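Local coordinates for putative uncharacterized protein TTHA1012 (Thermus thermophilus, PDB 2YZY) that is uncharacterised but has a fold like that of the lipoprotein carrier LolA, and so may carry a lipidated or hydrophobic ligand through the cell envelope, at residues A[16-21]-A[152-157]; A[23-28]-A[176-181]; A[123-128]-A[147-152]; A[157-162]-A[172-177]. One frame throughout, in Å; residues are numbered along the deposited sequence.

How the contacts relate
A curved run of antiparallel strands with a helix laid on it illustrates how a LolA-like fold is tied together by contacts both near and far along the chain. Contact 3 joins the outermost strand 116-125 to strand 145-151, across strand 128-136. Contact 4 zips up the next hairpin, about 10 Å away centre to centre, and contact 2 extends the sheet from strand 169-180 to strand 23-30. Contact 1 fixes the end of helix 7-18 to the entrance of strand 156-163, its centre about 12 Å from that of contact 2. Contacts 1 and 2 bring residues 16-28 against 152-181, and contact 3 is nested along the chain inside the loops they close.

Contact 1 (A[16-21]-A[152-157]); sequences EKNLST and KADPRP
Asp-154 OD1 accepts from two donors: ND2 of Asn-18, 2.8 Å away, and a guanidinium nitrogen of Arg-180 on strand 169-180. This is where the C-terminal end of helix 7-18, which packs on the sheet of the LolA-like fold, meets the loop leading into strand 156-163. The Asn-18 amide bridges two acceptors of the loop, because ND2 also gives its other proton to Pro-155 O at 2.8 Å. Both acceptors lie close to the amide plane and both bonds are nearly straight, so the amide can scarcely turn without losing one of them. With CG anti to the backbone N (chi1 -169°), the side chain of this last helical residue is carried out toward the loop. The amide and carboxylate planes are 89° apart, and ND2 comes to OD1 from above the carboxylate. Arg-180 probably bonds to Asn-18 O as well, placing a positive charge at the end of the helix, where the dipole would be expected to welcome it. The neighbouring OD2 of Asp-154 makes a long salt bridge, 3.8 Å, to Arg-156 NE. Beside the polar group the chain leaves helical geometry at Leu-19, whose side chain supplies the apolar part of the contact: its CD1 methyl lies 4.2 Å from Arg-156 CB and 4.1 Å from Pro-157 CD.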
loop_
_atom_site.group_PDB
_atom_site.type_symbol
_atom_site.label_atom_id
_atom_site.label_comp_id
_atom_site.label_asym_id
_atom_site.label_seq_id
_atom_site.Cartn_x
_atom_site.Cartn_y
_atom_site.Cartn_z
ATOM N N GLU A 16 9.983 -8.728 -2.583
ATOM C CA GLU A 16 10.113 -8.082 -3.883
ATOM C C GLU A 16 10.128 -9.104 -5.012
ATOM O O GLU A 16 9.448 -8.932 -6.025
ATOM C CB GLU A 16 11.388 -7.237 -3.928
ATOM C CG GLU A 16 11.527 -6.404 -5.193
ATOM C CD GLU A 16 12.637 -5.375 -5.093
ATOM O OE1 GLU A 16 13.814 -5.773 -4.966
ATOM O OE2 GLU A 16 12.330 -4.164 -5.135
ATOM N N LYS A 17 10.900 -10.170 -4.836
ATOM C CA LYS A 17 10.978 -11.212 -5.854
ATOM C C LYS A 17 9.667 -11.985 -5.955
ATOM O O LYS A 17 9.231 -12.346 -7.047
ATOM C CB LYS A 17 12.112 -12.194 -5.539
ATOM C CG LYS A 17 13.497 -11.790 -6.040
ATOM C CD LYS A 17 14.146 -10.688 -5.213
ATOM C CE LYS A 17 13.647 -9.308 -5.599
ATOM N NZ LYS A 17 14.372 -8.251 -4.843
ATOM N N ASN A 18 9.038 -12.226 -4.809
ATOM C CA ASN A 18 7.791 -12.977 -4.752
ATOM C C ASN A 18 6.593 -12.228 -5.332
ATOM O O ASN A 18 5.595 -12.845 -5.699
ATOM C CB ASN A 18 7.498 -13.383 -3.302
ATOM C CG ASN A 18 6.364 -14.381 -3.193
ATOM O OD1 ASN A 18 6.355 -15.405 -3.877
ATOM N ND2 ASN A 18 5.404 -14.096 -2.319
ATOM N N LEU A 19 6.693 -10.904 -5.413
ATOM C CA LEU A 19 5.605 -10.093 -5.954
ATOM C C LEU A 19 6.007 -9.414 -7.259
ATOM O O LEU A 19 5.635 -8.267 -7.513
ATOM C CB LEU A 19 5.179 -9.029 -4.939
ATOM C CG LEU A 19 4.566 -9.543 -3.633
ATOM C CD1 LEU A 19 4.237 -8.368 -2.726
ATOM C CD2 LEU A 19 3.315 -10.353 -3.939
ATOM N N SER A 20 6.765 -10.131 -8.084
ATOM C CA SER A 20 7.225 -9.599 -9.362
ATOM C C SER A 20 6.184 -9.757 -10.472
ATOM O O SER A 20 6.346 -9.211 -11.562
ATOM C CB SER A 20 8.534 -10.283 -9.772
ATOM O OG SER A 20 8.360 -11.682 -9.908
ATOM N N THR A 21 5.121 -10.508 -10.193
ATOM C CA THR A 21 4.046 -10.714 -11.161
ATOM C C THR A 21 2.845 -9.884 -10.704
ATOM O O THR A 21 2.780 -9.468 -9.549
ATOM C CB THR A 21 3.644 -12.202 -11.260
ATOM O OG1 THR A 21 3.332 -12.704 -9.956
ATOM C CG2 THR A 21 4.782 -13.022 -11.864
ATOM N N LYS A 152 5.128 -15.516 6.098
ATOM C CA LYS A 152 6.300 -16.349 5.817
ATOM C C LYS A 152 6.154 -17.318 4.643
ATOM O O LYS A 152 7.032 -17.385 3.783
ATOM C CB LYS A 152 6.701 -17.142 7.068
ATOM C CG LYS A 152 7.242 -16.284 8.205
ATOM C CD LYS A 152 7.644 -17.129 9.412
ATOM C CE LYS A 152 8.801 -18.065 9.091
ATOM N NZ LYS A 152 9.188 -18.893 10.271
ATOM N N ALA A 153 5.053 -18.063 4.612
ATOM C CA ALA A 153 4.810 -19.055 3.562
ATOM C C ALA A 153 4.768 -18.484 2.146
ATOM O O ALA A 153 5.208 -19.132 1.196
ATOM C CB ALA A 153 3.518 -19.804 3.855
ATOM N N ASP A 154 4.226 -17.280 2.012
ATOM C CA ASP A 154 4.125 -16.609 0.719
ATOM C C ASP A 154 4.465 -15.150 1.003
ATOM O O ASP A 154 3.577 -14.312 1.153
ATOM C CB ASP A 154 2.699 -16.753 0.171
ATOM C CG ASP A 154 2.518 -16.094 -1.186
ATOM O OD1 ASP A 154 3.456 -16.145 -2.007
ATOM O OD2 ASP A 154 1.429 -15.538 -1.435
ATOM N N PRO A 155 5.769 -14.837 1.088
ATOM C CA PRO A 155 6.308 -13.502 1.367
ATOM C C PRO A 155 5.580 -12.314 0.755
ATOM O O PRO A 155 5.727 -12.018 -0.429
ATOM C CB PRO A 155 7.750 -13.610 0.885
ATOM C CG PRO A 155 8.086 -15.022 1.231
ATOM C CD PRO A 155 6.863 -15.770 0.754
ATOM N N ARG A 156 4.802 -11.632 1.591
ATOM C CA ARG A 156 4.048 -10.452 1.189
ATOM C C ARG A 156 3.594 -9.748 2.464
ATOM O O ARG A 156 3.456 -10.377 3.515
ATOM C CB ARG A 156 2.842 -10.844 0.328
ATOM C CG ARG A 156 1.764 -11.653 1.031
ATOM C CD ARG A 156 0.761 -12.195 0.013
ATOM N NE ARG A 156 -0.334 -12.937 0.633
ATOM C CZ ARG A 156 -1.336 -12.381 1.311
ATOM N NH1 ARG A 156 -1.394 -11.065 1.461
ATOM N NH2 ARG A 156 -2.281 -13.146 1.842
ATOM N N PRO A 157 3.372 -8.427 2.392
ATOM C CA PRO A 157 2.941 -7.655 3.559
ATOM C C PRO A 157 1.521 -7.976 3.999
ATOM O O PRO A 157 0.626 -8.167 3.174
ATOM C CB PRO A 157 3.069 -6.201 3.094
ATOM C CG PRO A 157 4.006 -6.272 1.910
ATOM C CD PRO A 157 3.591 -7.543 1.236
#

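Contact 2 (A[23-28]-A[176-181]); sequences WQATVQ and VEFKRT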
loop_
_atom_site.group_PDB
_atom_site.type_symbol
_atom_site.label_atom_id
_atom_site.label_comp_id
_atom_site.label_asym_id
_atom_site.label_seq_id
_atom_site.Cartn_x
_atom_site.Cartn_y
_atom_site.Cartn_z
ATOM N N TRP A 23 -0.582 -8.432 -9.227
ATOM C CA TRP A 23 -1.385 -8.796 -8.074
ATOM C C TRP A 23 -2.289 -7.645 -7.668
ATOM O O TRP A 23 -2.103 -6.507 -8.101
ATOM C CB TRP A 23 -0.490 -9.204 -6.889
ATOM C CG TRP A 23 0.492 -8.151 -6.441
ATOM C CD1 TRP A 23 1.783 -7.992 -6.864
ATOM C CD2 TRP A 23 0.243 -7.087 -5.510
ATOM N NE1 TRP A 23 2.352 -6.895 -6.257
ATOM C CE2 TRP A 23 1.428 -6.320 -5.423
ATOM C CE3 TRP A 23 -0.868 -6.707 -4.744
ATOM C CZ2 TRP A 23 1.533 -5.192 -4.602
ATOM C CZ3 TRP A 23 -0.764 -5.583 -3.927
ATOM C CH2 TRP A 23 0.431 -4.840 -3.866
ATOM N N GLN A 24 -3.287 -7.961 -6.855
ATOM C CA GLN A 24 -4.208 -6.959 -6.352
ATOM C C GLN A 24 -4.553 -7.331 -4.924
ATOM O O GLN A 24 -4.373 -8.483 -4.508
ATOM C CB GLN A 24 -5.461 -6.849 -7.239
ATOM C CG GLN A 24 -6.186 -8.141 -7.570
ATOM C CD GLN A 24 -7.205 -7.945 -8.691
ATOM O OE1 GLN A 24 -6.876 -7.430 -9.756
ATOM N NE2 GLN A 24 -8.442 -8.355 -8.453
ATOM N N ALA A 25 -5.018 -6.349 -4.162
ATOM C CA ALA A 25 -5.344 -6.586 -2.768
ATOM C C ALA A 25 -6.329 -5.565 -2.235
ATOM O O ALA A 25 -6.649 -4.576 -2.895
ATOM C CB ALA A 25 -4.067 -6.546 -1.931
ATOM N N THR A 26 -6.817 -5.833 -1.032
ATOM C CA THR A 26 -7.739 -4.938 -0.358
ATOM C C THR A 26 -7.043 -4.507 0.921
ATOM O O THR A 26 -6.562 -5.346 1.682
ATOM C CB THR A 26 -9.049 -5.653 -0.002
ATOM O OG1 THR A 26 -9.674 -6.109 -1.205
ATOM C CG2 THR A 26 -9.998 -4.707 0.749
ATOM N N VAL A 27 -6.974 -3.199 1.143
ATOM C CA VAL A 27 -6.335 -2.665 2.339
ATOM C C VAL A 27 -7.408 -2.014 3.199
ATOM O O VAL A 27 -8.207 -1.217 2.711
ATOM C CB VAL A 27 -5.247 -1.621 1.983
ATOM C CG1 VAL A 27 -4.657 -1.029 3.259
ATOM C CG2 VAL A 27 -4.137 -2.277 1.157
ATOM N N GLN A 28 -7.434 -2.374 4.476
ATOM C CA GLN A 28 -8.417 -1.833 5.403
ATOM C C GLN A 28 -7.764 -1.536 6.738
ATOM O O GLN A 28 -6.917 -2.291 7.208
ATOM C CB GLN A 28 -9.555 -2.836 5.602
ATOM C CG GLN A 28 -10.601 -2.397 6.615
ATOM C CD GLN A 28 -11.727 -3.403 6.757
ATOM O OE1 GLN A 28 -11.491 -4.585 7.007
ATOM N NE2 GLN A 28 -12.961 -2.935 6.605
ATOM N N VAL A 176 -6.218 -7.194 3.945
ATOM C CA VAL A 176 -7.238 -8.199 4.242
ATOM C C VAL A 176 -7.621 -9.170 3.134
ATOM O O VAL A 176 -8.220 -10.208 3.405
ATOM C CB VAL A 176 -8.520 -7.529 4.782
ATOM C CG1 VAL A 176 -8.212 -6.813 6.095
ATOM C CG2 VAL A 176 -9.062 -6.542 3.769
ATOM N N GLU A 177 -7.293 -8.828 1.891
ATOM C CA GLU A 177 -7.567 -9.698 0.745
ATOM C C GLU A 177 -6.394 -9.533 -0.203
ATOM O O GLU A 177 -5.820 -8.448 -0.299
ATOM C CB GLU A 177 -8.871 -9.314 0.032
ATOM C CG GLU A 177 -10.110 -9.445 0.915
ATOM C CD GLU A 177 -11.404 -9.128 0.186
ATOM O OE1 GLU A 177 -11.459 -8.109 -0.531
ATOM O OE2 GLU A 177 -12.376 -9.896 0.346
ATOM N N PHE A 178 -6.036 -10.612 -0.888
ATOM C CA PHE A 178 -4.907 -10.606 -1.814
ATOM C C PHE A 178 -5.129 -11.658 -2.888
ATOM O O PHE A 178 -5.668 -12.731 -2.614
ATOM C CB PHE A 178 -3.607 -10.933 -1.070
ATOM C CG PHE A 178 -2.408 -11.082 -1.971
ATOM C CD1 PHE A 178 -1.683 -9.968 -2.381
ATOM C CD2 PHE A 178 -2.010 -12.342 -2.418
ATOM C CE1 PHE A 178 -0.575 -10.100 -3.226
ATOM C CE2 PHE A 178 -0.907 -12.487 -3.262
ATOM C CZ PHE A 178 -0.187 -11.364 -3.665
ATOM N N LYS A 179 -4.691 -11.353 -4.102
ATOM C CA LYS A 179 -4.848 -12.280 -5.210
ATOM C C LYS A 179 -3.859 -11.985 -6.325
ATOM O O LYS A 179 -3.670 -10.829 -6.704
ATOM C CB LYS A 179 -6.277 -12.180 -5.758
ATOM C CG LYS A 179 -6.493 -12.804 -7.126
ATOM C CD LYS A 179 -7.883 -12.475 -7.655
ATOM C CE LYS A 179 -8.078 -12.990 -9.073
ATOM N NZ LYS A 179 -7.892 -14.462 -9.161
ATOM N N ARG A 180 -3.203 -13.024 -6.830
ATOM C CA ARG A 180 -2.296 -12.845 -7.950
ATOM C C ARG A 180 -3.224 -12.875 -9.154
ATOM O O ARG A 180 -4.195 -13.633 -9.178
ATOM C CB ARG A 180 -1.270 -13.980 -8.029
ATOM C CG ARG A 180 -0.170 -13.869 -6.982
ATOM C CD ARG A 180 1.027 -14.735 -7.339
ATOM N NE ARG A 180 2.165 -14.476 -6.460
ATOM C CZ ARG A 180 2.208 -14.801 -5.172
ATOM N NH1 ARG A 180 1.174 -15.404 -4.602
ATOM N NH2 ARG A 180 3.284 -14.516 -4.452
ATOM N N THR A 181 -2.940 -12.057 -10.156
ATOM C CA THR A 181 -3.818 -12.004 -11.309
ATOM C C THR A 181 -3.072 -11.488 -12.531
ATOM O O THR A 181 -1.844 -11.512 -12.581
ATOM C CB THR A 181 -5.003 -11.066 -10.993
ATOM O OG1 THR A 181 -5.912 -11.028 -12.098
ATOM C CG2 THR A 181 -4.492 -9.658 -10.697
HETATM O O HOH W 1 -7.901 -9.198 -11.435
#
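Thr-26 holds OG1 beside its own backbone N (chi1 -61°), and Glu-177 sends CG the same way from its CA (chi1 -62°); with Val-176 and Glu-177 both facing Thr-26 across a classic beta bulge, these torsions lay Thr-26 and Glu-177 side by side, and OG1 gives its proton to the anti lone pair of OE1, 2.8 Å away. The bulge interrupts an antiparallel ladder between strands 23-30 and 169-180: Val-176 N donates to Thr-26 O, and Thr-26 N to Glu-177 O. On the other face, CE1 of Phe-178 approaches CE3 of Trp-23 at 3.7 Å, the ring planes inclined by 33°, and the Ala-25 methyl lies at the edge of the Phe-178 ring. A water joins Gln-24 OE1 and Thr-181 OG1. The face of Trp-23, Ala-25 and Phe-178 is largely apolar, though Arg-180 on it pairs with Asp-154, while that of Gln-24, Thr-26, Glu-177 and Lys-179 is polar, consistent with one side packing inward and the other meeting solvent.

Contact 3 (A[123-128]-A[147-152]); sequences VRLPEG and ELYILK
Val-123 and Leu-125 reach across to Tyr-149 in this contact between strands that are not neighbours: strand 128-136 lies between them in the antiparallel order of the LolA-like fold. CG1 of Val-123 sits at the edge of the phenol ring, near its plane and 3.9 Å from both CD1 and CE1. Leu-125 crosses Tyr-149 at about a right angle, its CD1 methyl 4.0 Å from Tyr-149 CB. Further along, Leu-151 has CG anti to the backbone N (chi1 -178°), which swings CD1 to within 3.7 Å of Glu-127 O and against Glu-127 CB. Behind this first shell, a type I turn from Leu-125 to Gly-128 closes the hairpin into strand 128-136, with Leu-125 and Gly-128 bonded backbone to backbone in both directions. Lys-132 of strand 128-136 and Arg-159 of strand 156-163, the two strands flanking 145-151, also pack on Tyr-149. The ring's far end is tethered within its own strand, Tyr-149 OH donating to Glu-147 OE1 at 2.6 Å. With an alanine at Tyr-149, Val-123 and Leu-125 would probably face a gap and Glu-147 OE1 would lose its phenol donor. That hydroxyl comes to OE1 from above the carboxylate plane, 61° out of it.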
loop_
_atom_site.group_PDB
_atom_site.type_symbol
_atom_site.label_atom_id
_atom_site.label_comp_id
_atom_site.label_asym_id
_atom_site.label_seq_id
_atom_site.Cartn_x
_atom_site.Cartn_y
_atom_site.Cartn_z
ATOM N N VAL A 123 5.345 -14.134 14.565
ATOM C CA VAL A 123 4.086 -14.134 15.288
ATOM C C VAL A 123 3.025 -14.800 14.430
ATOM O O VAL A 123 3.011 -14.647 13.209
ATOM C CB VAL A 123 3.631 -12.692 15.629
ATOM C CG1 VAL A 123 3.444 -11.883 14.350
ATOM C CG2 VAL A 123 2.339 -12.727 16.432
ATOM N N ARG A 124 2.141 -15.556 15.068
ATOM C CA ARG A 124 1.087 -16.229 14.333
ATOM C C ARG A 124 -0.078 -15.285 14.083
ATOM O O ARG A 124 -0.646 -14.716 15.016
ATOM C CB ARG A 124 0.603 -17.466 15.094
ATOM C CG ARG A 124 -0.674 -18.065 14.526
ATOM C CD ARG A 124 -0.968 -19.455 15.078
ATOM N NE ARG A 124 -0.200 -20.493 14.393
ATOM C CZ ARG A 124 1.081 -20.760 14.622
ATOM N NH1 ARG A 124 1.758 -20.071 15.531
ATOM N NH2 ARG A 124 1.690 -21.717 13.934
ATOM N N LEU A 125 -0.414 -15.114 12.809
ATOM C CA LEU A 125 -1.517 -14.256 12.407
ATOM C C LEU A 125 -2.579 -15.145 11.772
ATOM O O LEU A 125 -2.331 -16.322 11.504
ATOM C CB LEU A 125 -1.038 -13.211 11.394
ATOM C CG LEU A 125 0.092 -12.277 11.836
ATOM C CD1 LEU A 125 0.445 -11.327 10.699
ATOM C CD2 LEU A 125 -0.336 -11.499 13.067
ATOM N N PRO A 126 -3.781 -14.601 11.531
ATOM C CA PRO A 126 -4.852 -15.393 10.921
ATOM C C PRO A 126 -4.402 -16.069 9.626
ATOM O O PRO A 126 -4.755 -17.218 9.359
ATOM C CB PRO A 126 -5.946 -14.358 10.687
ATOM C CG PRO A 126 -5.769 -13.438 11.852
ATOM C CD PRO A 126 -4.266 -13.258 11.894
ATOM N N GLU A 127 -3.616 -15.349 8.830
ATOM C CA GLU A 127 -3.114 -15.868 7.562
ATOM C C GLU A 127 -2.034 -16.929 7.768
ATOM O O GLU A 127 -1.691 -17.664 6.843
ATOM C CB GLU A 127 -2.537 -14.730 6.711
ATOM C CG GLU A 127 -3.529 -13.639 6.318
ATOM C CD GLU A 127 -4.087 -12.881 7.507
ATOM O OE1 GLU A 127 -3.306 -12.533 8.419
ATOM O OE2 GLU A 127 -5.309 -12.621 7.525
ATOM N N GLY A 128 -1.498 -16.997 8.983
ATOM C CA GLY A 128 -0.458 -17.964 9.284
ATOM C C GLY A 128 0.748 -17.315 9.936
ATOM O O GLY A 128 0.687 -16.159 10.356
ATOM N N GLU A 147 5.702 -1.099 12.674
ATOM C CA GLU A 147 5.727 -2.552 12.700
ATOM C C GLU A 147 5.289 -2.972 11.305
ATOM O O GLU A 147 4.321 -2.431 10.769
ATOM C CB GLU A 147 4.736 -3.097 13.733
ATOM C CG GLU A 147 5.010 -2.649 15.163
ATOM C CD GLU A 147 3.935 -3.092 16.140
ATOM O OE1 GLU A 147 2.906 -3.651 15.700
ATOM O OE2 GLU A 147 4.115 -2.875 17.356
ATOM N N LEU A 148 6.014 -3.913 10.712
ATOM C CA LEU A 148 5.679 -4.425 9.390
ATOM C C LEU A 148 5.608 -5.940 9.509
ATOM O O LEU A 148 6.580 -6.583 9.899
ATOM C CB LEU A 148 6.749 -4.033 8.362
ATOM C CG LEU A 148 6.573 -4.615 6.950
ATOM C CD1 LEU A 148 5.213 -4.216 6.386
ATOM C CD2 LEU A 148 7.686 -4.115 6.038
ATOM N N TYR A 149 4.450 -6.503 9.185
ATOM C CA TYR A 149 4.241 -7.945 9.269
ATOM C C TYR A 149 4.259 -8.571 7.884
ATOM O O TYR A 149 3.522 -8.145 6.988
ATOM C CB TYR A 149 2.911 -8.222 9.973
ATOM C CG TYR A 149 2.889 -7.714 11.395
ATOM C CD1 TYR A 149 3.307 -8.522 12.451
ATOM C CD2 TYR A 149 2.490 -6.410 11.684
ATOM C CE1 TYR A 149 3.327 -8.043 13.762
ATOM C CE2 TYR A 149 2.506 -5.921 12.988
ATOM C CZ TYR A 149 2.927 -6.745 14.022
ATOM O OH TYR A 149 2.947 -6.270 15.313
ATOM N N ILE A 150 5.108 -9.583 7.720
ATOM C CA ILE A 150 5.275 -10.277 6.446
ATOM C C ILE A 150 4.938 -11.762 6.562
ATOM O O ILE A 150 5.514 -12.475 7.388
ATOM C CB ILE A 150 6.738 -10.161 5.949
ATOM C CG1 ILE A 150 7.158 -8.688 5.873
ATOM C CG2 ILE A 150 6.891 -10.862 4.599
ATOM C CD1 ILE A 150 6.332 -7.841 4.907
ATOM N N LEU A 151 4.006 -12.225 5.731
ATOM C CA LEU A 151 3.613 -13.632 5.725
ATOM C C LEU A 151 4.845 -14.459 5.342
ATOM O O LEU A 151 5.533 -14.140 4.375
ATOM C CB LEU A 151 2.488 -13.860 4.705
ATOM C CG LEU A 151 1.918 -15.277 4.583
ATOM C CD1 LEU A 151 1.269 -15.690 5.891
ATOM C CD2 LEU A 151 0.891 -15.321 3.458
ATOM N N LYS A 152 5.128 -15.516 6.098
ATOM C CA LYS A 152 6.300 -16.349 5.817
ATOM C C LYS A 152 6.154 -17.318 4.643
ATOM O O LYS A 152 7.032 -17.385 3.783
ATOM C CB LYS A 152 6.701 -17.142 7.068
ATOM C CG LYS A 152 7.242 -16.284 8.205
ATOM C CD LYS A 152 7.644 -17.129 9.412
ATOM C CE LYS A 152 8.801 -18.065 9.091
ATOM N NZ LYS A 152 9.188 -18.893 10.271
#

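Contact 4 (A[157-162]-A[172-177]); sequences PLRFVF and DLKVVE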
loop_
_atom_site.group_PDB
_atom_site.type_symbol
_atom_site.label_atom_id
_atom_site.label_comp_id
_atom_site.label_asym_id
_atom_site.label_seq_id
_atom_site.Cartn_x
_atom_site.Cartn_y
_atom_site.Cartn_z
ATOM N N PRO A 157 3.372 -8.427 2.392
ATOM C CA PRO A 157 2.941 -7.655 3.559
ATOM C C PRO A 157 1.521 -7.976 3.999
ATOM O O PRO A 157 0.626 -8.167 3.174
ATOM C CB PRO A 157 3.069 -6.201 3.094
ATOM C CG PRO A 157 4.006 -6.272 1.910
ATOM C CD PRO A 157 3.591 -7.543 1.236
ATOM N N LEU A 158 1.317 -8.029 5.308
ATOM C CA LEU A 158 -0.003 -8.310 5.846
ATOM C C LEU A 158 -0.522 -7.156 6.684
ATOM O O LEU A 158 -1.734 -6.965 6.803
ATOM C CB LEU A 158 0.023 -9.561 6.727
ATOM C CG LEU A 158 0.276 -10.914 6.069
ATOM C CD1 LEU A 158 0.342 -11.992 7.144
ATOM C CD2 LEU A 158 -0.839 -11.211 5.080
ATOM N N ARG A 159 0.393 -6.380 7.259
ATOM C CA ARG A 159 -0.018 -5.297 8.142
ATOM C C ARG A 159 1.080 -4.266 8.384
ATOM O O ARG A 159 2.254 -4.614 8.513
ATOM C CB ARG A 159 -0.453 -5.912 9.479
ATOM C CG ARG A 159 -1.083 -4.968 10.481
ATOM C CD ARG A 159 -1.369 -5.726 11.767
ATOM N NE ARG A 159 -2.149 -4.951 12.724
ATOM C CZ ARG A 159 -2.463 -5.387 13.940
ATOM N NH1 ARG A 159 -2.061 -6.588 14.335
ATOM N NH2 ARG A 159 -3.178 -4.625 14.758
ATOM N N PHE A 160 0.683 -2.998 8.438
ATOM C CA PHE A 160 1.601 -1.889 8.692
ATOM C C PHE A 160 1.048 -1.130 9.892
ATOM O O PHE A 160 -0.119 -0.736 9.894
ATOM C CB PHE A 160 1.649 -0.925 7.498
ATOM C CG PHE A 160 2.105 -1.554 6.210
ATOM C CD1 PHE A 160 3.375 -1.293 5.706
ATOM C CD2 PHE A 160 1.247 -2.370 5.477
ATOM C CE1 PHE A 160 3.784 -1.834 4.486
ATOM C CE2 PHE A 160 1.648 -2.916 4.256
ATOM C CZ PHE A 160 2.917 -2.647 3.761
ATOM N N VAL A 161 1.881 -0.917 10.906
ATOM C CA VAL A 161 1.448 -0.195 12.099
ATOM C C VAL A 161 2.427 0.928 12.403
ATOM O O VAL A 161 3.621 0.688 12.572
ATOM C CB VAL A 161 1.378 -1.119 13.337
ATOM C CG1 VAL A 161 0.806 -0.351 14.516
ATOM C CG2 VAL A 161 0.523 -2.340 13.040
ATOM N N PHE A 162 1.916 2.152 12.468
ATOM C CA PHE A 162 2.737 3.326 12.751
ATOM C C PHE A 162 2.429 3.830 14.156
ATOM O O PHE A 162 1.267 4.031 14.511
ATOM C CB PHE A 162 2.450 4.408 11.709
ATOM C CG PHE A 162 2.819 4.001 10.312
ATOM C CD1 PHE A 162 4.116 4.182 9.840
ATOM C CD2 PHE A 162 1.885 3.378 9.488
ATOM C CE1 PHE A 162 4.481 3.743 8.569
ATOM C CE2 PHE A 162 2.239 2.935 8.215
ATOM C CZ PHE A 162 3.541 3.118 7.755
ATOM N N ASP A 172 -3.080 1.858 11.451
ATOM C CA ASP A 172 -2.992 0.404 11.490
ATOM C C ASP A 172 -3.703 -0.072 10.232
ATOM O O ASP A 172 -4.931 -0.097 10.177
ATOM C CB ASP A 172 -3.699 -0.121 12.743
ATOM C CG ASP A 172 -3.595 -1.627 12.897
ATOM O OD1 ASP A 172 -3.073 -2.299 11.984
ATOM O OD2 ASP A 172 -4.047 -2.137 13.943
ATOM N N LEU A 173 -2.923 -0.430 9.217
ATOM C CA LEU A 173 -3.483 -0.870 7.946
ATOM C C LEU A 173 -3.193 -2.334 7.670
ATOM O O LEU A 173 -2.043 -2.766 7.704
ATOM C CB LEU A 173 -2.931 0.001 6.815
ATOM C CG LEU A 173 -3.254 1.493 6.950
ATOM C CD1 LEU A 173 -2.557 2.271 5.851
ATOM C CD2 LEU A 173 -4.761 1.702 6.878
ATOM N N LYS A 174 -4.244 -3.090 7.378
ATOM C CA LYS A 174 -4.103 -4.509 7.115
ATOM C C LYS A 174 -4.416 -4.855 5.668
ATOM O O LYS A 174 -5.273 -4.234 5.042
ATOM C CB LYS A 174 -5.040 -5.299 8.034
ATOM C CG LYS A 174 -4.820 -5.032 9.516
ATOM C CD LYS A 174 -5.805 -5.816 10.378
ATOM C CE LYS A 174 -5.612 -7.317 10.229
ATOM N NZ LYS A 174 -6.514 -8.084 11.136
ATOM N N VAL A 175 -3.696 -5.830 5.127
ATOM C CA VAL A 175 -3.965 -6.294 3.770
ATOM C C VAL A 175 -4.916 -7.461 4.034
ATOM O O VAL A 175 -4.475 -8.577 4.335
ATOM C CB VAL A 175 -2.682 -6.792 3.072
ATOM C CG1 VAL A 175 -3.009 -7.271 1.661
ATOM C CG2 VAL A 175 -1.657 -5.675 3.022
ATOM N N VAL A 176 -6.218 -7.194 3.945
ATOM C CA VAL A 176 -7.238 -8.199 4.242
ATOM C C VAL A 176 -7.621 -9.170 3.134
ATOM O O VAL A 176 -8.220 -10.208 3.405
ATOM C CB VAL A 176 -8.520 -7.529 4.782
ATOM C CG1 VAL A 176 -8.212 -6.813 6.095
ATOM C CG2 VAL A 176 -9.062 -6.542 3.769
ATOM N N GLU A 177 -7.293 -8.828 1.891
ATOM C CA GLU A 177 -7.567 -9.698 0.745
ATOM C C GLU A 177 -6.394 -9.533 -0.203
ATOM O O GLU A 177 -5.820 -8.448 -0.299
ATOM C CB GLU A 177 -8.871 -9.314 0.032
ATOM C CG GLU A 177 -10.110 -9.445 0.915
ATOM C CD GLU A 177 -11.404 -9.128 0.186
ATOM O OE1 GLU A 177 -11.459 -8.109 -0.531
ATOM O OE2 GLU A 177 -12.376 -9.896 0.346
HETATM O O HOH W 2 -3.997 -8.767 7.366
#
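The beta hairpin of strands 156-163 and 169-180 brings Arg-159 and Asp-172 together as diagonal neighbours on one face. Arg-159 is extended, with CG anti to N (chi1 -173°), and its guanidinium grips the carboxylate side-on: NE bonds to OD1 of Asp-172 at 2.9 Å and NH2 to OD2 of the same residue at 2.8 Å. Both bonds are essentially straight, both oxygens are met on their syn sides, and the two planes are 18° apart. Lys-174 runs alongside Arg-159, CG to CG 3.9 Å. Phe-160 and Leu-173 bond backbone to backbone in both directions, while Leu-158 O accepts from Val-175 N and from a water that also reaches Val-175 O. CG2 of Val-175 packs against Pro-157 O. Putting a leucine in place of Arg-159 would probably leave the Asp-172 carboxylate without its paired donors. With Arg-159 NE only 5.6 Å from Lys-174 NZ, the negative charge of Asp-172 is likely to offset some of the repulsion between the two cations.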